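Local coordinates for protein 5-oxopent-3-ene-1,2,5-tricarboxylate decarboxylase (Exiguobacterium antarcticum B7, PDB 6IYM) that belongs to the fumarylacetoacetate hydrolase family of metal-dependent enzymes and carries a magnesium ion held by acidic side chains, at residues A[190-202]-A[255-268]. Numbering follows the deposited sequence.
Sequences FDPADVLVETRVN and LQDGDVIDVSIEGI. Unlike the reference sequence in segment 255-268: Val-260 (reference Ile), Ile-261 (reference Val).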
loop_
_atom_site.group_PDB
_atom_site.type_symbol
_atom_site.label_atom_id
_atom_site.label_comp_id
_atom_site.label_asym_id
_atom_site.label_seq_id
_atom_site.Cartn_x
_atom_site.Cartn_y
_atom_site.Cartn_z
ATOM N N PHE A 190 11.718 -16.863 18.428
ATOM C CA PHE A 190 10.814 -15.838 19.009
ATOM C C PHE A 190 9.392 -16.374 19.097
ATOM O O PHE A 190 8.869 -16.704 18.030
ATOM C CB PHE A 190 10.854 -14.575 18.151
ATOM C CG PHE A 190 10.211 -13.383 18.801
ATOM C CD1 PHE A 190 10.929 -12.589 19.686
ATOM C CD2 PHE A 190 8.871 -13.121 18.609
ATOM C CE1 PHE A 190 10.322 -11.501 20.295
ATOM C CE2 PHE A 190 8.262 -12.032 19.215
ATOM C CZ PHE A 190 8.993 -11.217 20.053
ATOM N N ASP A 191 8.818 -16.432 20.310
ATOM C CA ASP A 191 7.394 -16.781 20.564
ATOM C C ASP A 191 6.664 -15.484 20.897
ATOM O O ASP A 191 6.988 -14.819 21.874
ATOM C CB ASP A 191 7.262 -17.828 21.679
ATOM C CG ASP A 191 5.854 -18.367 21.944
ATOM O OD1 ASP A 191 4.865 -17.713 21.557
ATOM O OD2 ASP A 191 5.754 -19.448 22.554
ATOM N N PRO A 192 5.691 -15.049 20.074
ATOM C CA PRO A 192 4.914 -13.843 20.375
ATOM C C PRO A 192 3.756 -13.972 21.385
ATOM O O PRO A 192 2.991 -12.995 21.526
ATOM C CB PRO A 192 4.372 -13.508 18.973
ATOM C CG PRO A 192 4.141 -14.849 18.347
ATOM C CD PRO A 192 5.342 -15.654 18.776
ATOM N N ALA A 193 3.610 -15.122 22.056
ATOM C CA ALA A 193 2.506 -15.395 23.024
ATOM C C ALA A 193 2.466 -14.340 24.137
ATOM O O ALA A 193 1.343 -13.883 24.503
ATOM C CB ALA A 193 2.667 -16.762 23.644
ATOM N N ASP A 194 3.626 -13.971 24.678
ATOM C CA ASP A 194 3.687 -13.167 25.940
ATOM C C ASP A 194 4.984 -12.360 25.976
ATOM O O ASP A 194 5.876 -12.664 26.812
ATOM C CB ASP A 194 3.515 -14.073 27.170
ATOM C CG ASP A 194 3.500 -13.383 28.527
ATOM O OD1 ASP A 194 3.368 -12.144 28.583
ATOM O OD2 ASP A 194 3.663 -14.101 29.534
ATOM N N VAL A 195 5.088 -11.374 25.084
ATOM C CA VAL A 195 6.250 -10.457 25.043
ATOM C C VAL A 195 5.733 -9.066 25.407
ATOM O O VAL A 195 4.577 -8.722 25.042
ATOM C CB VAL A 195 7.010 -10.490 23.702
ATOM C CG1 VAL A 195 7.414 -11.914 23.347
ATOM C CG2 VAL A 195 6.231 -9.857 22.568
ATOM N N LEU A 196 6.584 -8.313 26.091
ATOM C CA LEU A 196 6.274 -6.968 26.628
ATOM C C LEU A 196 6.603 -5.927 25.559
ATOM O O LEU A 196 7.743 -5.931 25.058
ATOM C CB LEU A 196 7.077 -6.744 27.909
ATOM C CG LEU A 196 6.713 -5.475 28.669
ATOM C CD1 LEU A 196 5.237 -5.449 29.016
ATOM C CD2 LEU A 196 7.566 -5.341 29.915
ATOM N N VAL A 197 5.592 -5.139 25.184
ATOM C CA VAL A 197 5.713 -3.975 24.270
ATOM C C VAL A 197 5.623 -2.714 25.145
ATOM O O VAL A 197 4.568 -2.466 25.748
ATOM C CB VAL A 197 4.635 -4.004 23.163
ATOM C CG1 VAL A 197 4.771 -2.814 22.219
ATOM C CG2 VAL A 197 4.658 -5.318 22.365
ATOM N N GLU A 198 6.668 -1.898 25.166
ATOM C CA GLU A 198 6.674 -0.639 25.951
ATOM C C GLU A 198 7.060 0.532 25.050
ATOM O O GLU A 198 7.930 0.382 24.124
ATOM C CB GLU A 198 7.658 -0.676 27.119
ATOM C CG GLU A 198 7.517 -1.861 28.050
ATOM C CD GLU A 198 8.166 -1.628 29.416
ATOM O OE1 GLU A 198 7.465 -1.745 30.460
ATOM O OE2 GLU A 198 9.360 -1.290 29.437
ATOM N N THR A 199 6.485 1.685 25.376
ATOM C CA THR A 199 6.868 2.989 24.803
ATOM C C THR A 199 7.210 3.981 25.911
ATOM O O THR A 199 6.397 4.159 26.835
ATOM C CB THR A 199 5.751 3.502 23.908
ATOM O OG1 THR A 199 5.464 2.383 23.078
ATOM C CG2 THR A 199 6.165 4.712 23.107
ATOM N N ARG A 200 8.360 4.615 25.786
ATOM C CA ARG A 200 8.746 5.789 26.611
ATOM C C ARG A 200 8.746 7.024 25.714
ATOM O O ARG A 200 9.140 6.902 24.534
ATOM C CB ARG A 200 10.098 5.563 27.280
ATOM C CG ARG A 200 10.032 4.512 28.373
ATOM C CD ARG A 200 11.351 4.206 29.038
ATOM N NE ARG A 200 11.092 3.137 29.989
ATOM C CZ ARG A 200 10.718 3.295 31.247
ATOM N NH1 ARG A 200 10.584 4.505 31.759
ATOM N NH2 ARG A 200 10.468 2.231 31.993
ATOM N N VAL A 201 8.239 8.132 26.244
ATOM C CA VAL A 201 8.354 9.480 25.626
ATOM C C VAL A 201 9.180 10.329 26.591
ATOM O O VAL A 201 8.788 10.443 27.772
ATOM C CB VAL A 201 6.969 10.083 25.307
ATOM C CG1 VAL A 201 7.063 11.540 24.842
ATOM C CG2 VAL A 201 6.231 9.228 24.278
ATOM N N ASN A 202 10.317 10.825 26.121
ATOM C CA ASN A 202 11.289 11.578 26.952
ATOM C C ASN A 202 11.569 10.809 28.237
ATOM O O ASN A 202 11.733 11.461 29.266
ATOM C CB ASN A 202 10.731 12.967 27.255
ATOM C CG ASN A 202 10.462 13.683 25.960
ATOM O OD1 ASN A 202 11.235 13.488 25.020
ATOM N ND2 ASN A 202 9.397 14.483 25.904
ATOM N N LEU A 255 2.658 14.872 20.605
ATOM C CA LEU A 255 4.121 14.914 20.393
ATOM C C LEU A 255 4.488 16.289 19.847
ATOM O O LEU A 255 3.731 16.842 19.037
ATOM C CB LEU A 255 4.529 13.815 19.403
ATOM C CG LEU A 255 4.470 12.390 19.960
ATOM C CD1 LEU A 255 4.558 11.329 18.857
ATOM C CD2 LEU A 255 5.556 12.194 20.989
ATOM N N GLN A 256 5.624 16.809 20.288
ATOM C CA GLN A 256 6.114 18.148 19.899
ATOM C C GLN A 256 7.533 17.967 19.382
ATOM O O GLN A 256 8.161 16.918 19.687
ATOM C CB GLN A 256 6.038 19.123 21.085
ATOM C CG GLN A 256 4.653 19.281 21.704
ATOM C CD GLN A 256 3.571 19.669 20.720
ATOM O OE1 GLN A 256 3.807 20.304 19.689
ATOM N NE2 GLN A 256 2.349 19.273 21.029
ATOM N N ASP A 257 8.028 18.969 18.663
ATOM C CA ASP A 257 9.443 19.089 18.237
ATOM C C ASP A 257 10.329 18.851 19.460
ATOM O O ASP A 257 10.054 19.481 20.494
ATOM C CB ASP A 257 9.694 20.472 17.633
ATOM C CG ASP A 257 11.144 20.721 17.285
ATOM O OD1 ASP A 257 11.704 19.951 16.472
ATOM O OD2 ASP A 257 11.712 21.663 17.859
ATOM N N GLY A 258 11.310 17.951 19.348
ATOM C CA GLY A 258 12.245 17.575 20.427
ATOM C C GLY A 258 11.872 16.286 21.148
ATOM O O GLY A 258 12.763 15.681 21.753
ATOM N N ASP A 259 10.618 15.848 21.092
ATOM C CA ASP A 259 10.168 14.653 21.842
ATOM C C ASP A 259 10.899 13.400 21.347
ATOM O O ASP A 259 10.977 13.220 20.121
ATOM C CB ASP A 259 8.660 14.502 21.746
ATOM C CG ASP A 259 7.917 15.461 22.653
ATOM O OD1 ASP A 259 8.608 16.164 23.419
ATOM O OD2 ASP A 259 6.653 15.461 22.615
ATOM N N VAL A 260 11.436 12.595 22.273
ATOM C CA VAL A 260 12.160 11.330 21.972
ATOM C C VAL A 260 11.254 10.156 22.327
ATOM O O VAL A 260 10.831 10.061 23.496
ATOM C CB VAL A 260 13.481 11.246 22.728
ATOM C CG1 VAL A 260 14.173 9.917 22.493
ATOM C CG2 VAL A 260 14.383 12.408 22.375
ATOM N N ILE A 261 10.967 9.309 21.342
ATOM C CA ILE A 261 10.050 8.137 21.508
ATOM C C ILE A 261 10.925 6.889 21.487
ATOM O O ILE A 261 11.717 6.764 20.537
ATOM C CB ILE A 261 8.981 8.105 20.409
ATOM C CG1 ILE A 261 8.360 9.488 20.170
ATOM C CG2 ILE A 261 7.912 7.070 20.740
ATOM C CD1 ILE A 261 7.919 9.692 18.740
ATOM N N ASP A 262 10.831 6.057 22.527
ATOM C CA ASP A 262 11.567 4.768 22.656
ATOM C C ASP A 262 10.567 3.600 22.798
ATOM O O ASP A 262 10.059 3.355 23.929
ATOM C CB ASP A 262 12.523 4.861 23.839
ATOM C CG ASP A 262 13.322 3.601 24.127
ATOM O OD1 ASP A 262 13.634 2.848 23.170
ATOM O OD2 ASP A 262 13.628 3.387 25.327
ATOM N N VAL A 263 10.347 2.864 21.712
ATOM C CA VAL A 263 9.529 1.618 21.673
ATOM C C VAL A 263 10.493 0.439 21.860
ATOM O O VAL A 263 11.556 0.386 21.217
ATOM C CB VAL A 263 8.750 1.501 20.346
ATOM C CG1 VAL A 263 7.845 0.276 20.304
ATOM C CG2 VAL A 263 7.958 2.766 20.017
ATOM N N SER A 264 10.158 -0.485 22.729
ATOM C CA SER A 264 10.965 -1.700 22.938
ATOM C C SER A 264 10.022 -2.893 22.969
ATOM O O SER A 264 8.839 -2.734 23.391
ATOM C CB SER A 264 11.793 -1.604 24.191
ATOM O OG SER A 264 10.950 -1.619 25.320
ATOM N N ILE A 265 10.538 -4.028 22.521
ATOM C CA ILE A 265 9.836 -5.336 22.550
ATOM C C ILE A 265 10.863 -6.333 23.046
ATOM O O ILE A 265 11.943 -6.381 22.448
ATOM C CB ILE A 265 9.298 -5.709 21.164
ATOM C CG1 ILE A 265 8.384 -4.594 20.633
ATOM C CG2 ILE A 265 8.618 -7.076 21.235
ATOM C CD1 ILE A 265 7.530 -4.985 19.432
ATOM N N GLU A 266 10.573 -7.032 24.136
ATOM C CA GLU A 266 11.582 -7.905 24.769
ATOM C C GLU A 266 11.873 -9.019 23.761
ATOM O O GLU A 266 10.940 -9.493 23.121
ATOM C CB GLU A 266 11.147 -8.316 26.187
ATOM C CG GLU A 266 10.206 -9.494 26.287
ATOM C CD GLU A 266 9.493 -9.642 27.629
ATOM O OE1 GLU A 266 9.946 -9.045 28.649
ATOM O OE2 GLU A 266 8.464 -10.349 27.658
ATOM N N GLY A 267 13.160 -9.303 23.542
ATOM C CA GLY A 267 13.641 -10.290 22.559
ATOM C C GLY A 267 14.043 -9.635 21.260
ATOM O O GLY A 267 14.779 -10.271 20.526
ATOM N N ILE A 268 13.585 -8.404 20.970
ATOM C CA ILE A 268 13.896 -7.712 19.684
ATOM C C ILE A 268 14.848 -6.534 19.932
ATOM O O ILE A 268 15.939 -6.455 19.293
ATOM C CB ILE A 268 12.597 -7.283 18.990
ATOM C CG1 ILE A 268 11.554 -8.409 19.008
ATOM C CG2 ILE A 268 12.902 -6.779 17.588
ATOM C CD1 ILE A 268 10.496 -8.287 17.951
HETATM O O HOH W 1 9.577 -4.208 25.951
#
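Glu-198 and Ser-264 sit opposite each other as a hydrogen-bonded pair in an antiparallel ladder joining strands 196-201 and 260-265, with Ser-264 N giving a 2.8 Å bond to Glu-198 O. Arg-200 and Asp-262 repeat the pattern, and Asn-202 N to Val-260 O continues it. The tight, buried side carries Val-197, Thr-199 and Val-201 beside Ile-265, Val-263 and Ile-261. Thr-199 and Ile-261 lie side by side, Thr-199 CG2 3.8 Å from Ile-261 CG2, while Thr-199 OG1 bonds to Gln-207; beneath this layer lie Ile-152 and Tyr-123. At one end the Phe-190 ring presents its edge to Gly-267 CA, and the Ile-268 side chain crosses that of Phe-190 at about a right angle, Ile-268 CG1 coming to 3.6 Å from Phe-190 CE1.

The other face is looser, polar and partly exposed: Glu-198 OE1 is hydrogen-bonded to Ser-208 OG, Arg-200 NH1 to Gly-203 O and Asp-262 OD1 to His-270 ND1. A water bridges Leu-196 O and Ser-264 OG. At the strand end Glu-266 N bonds to Leu-196 O, and Glu-266 OE2 accepts a weak bond from Leu-196 N.

Beyond the other end, Asn-202 CG stands anti to its carbonyl carbon (chi1 -58°), which lets the amide serve two partners. Asn-202 OD1 accepts from Val-260 N at 2.9 Å, and Asn-202 ND2 reaches Asp-259 OD1 at 3.1 Å from above the carboxylate plane. Asp-259 OD2 also accepts from Gln-256 N within the type II turn 256-259. The pair are adjacent inner strands of a mixed sheet, flanked by strands 269-276 and 204-210, its apolar face packed on strands 121-131 and 147-158, in the beta-rich C-terminal domain fold of fumarylacetoacetate hydrolases.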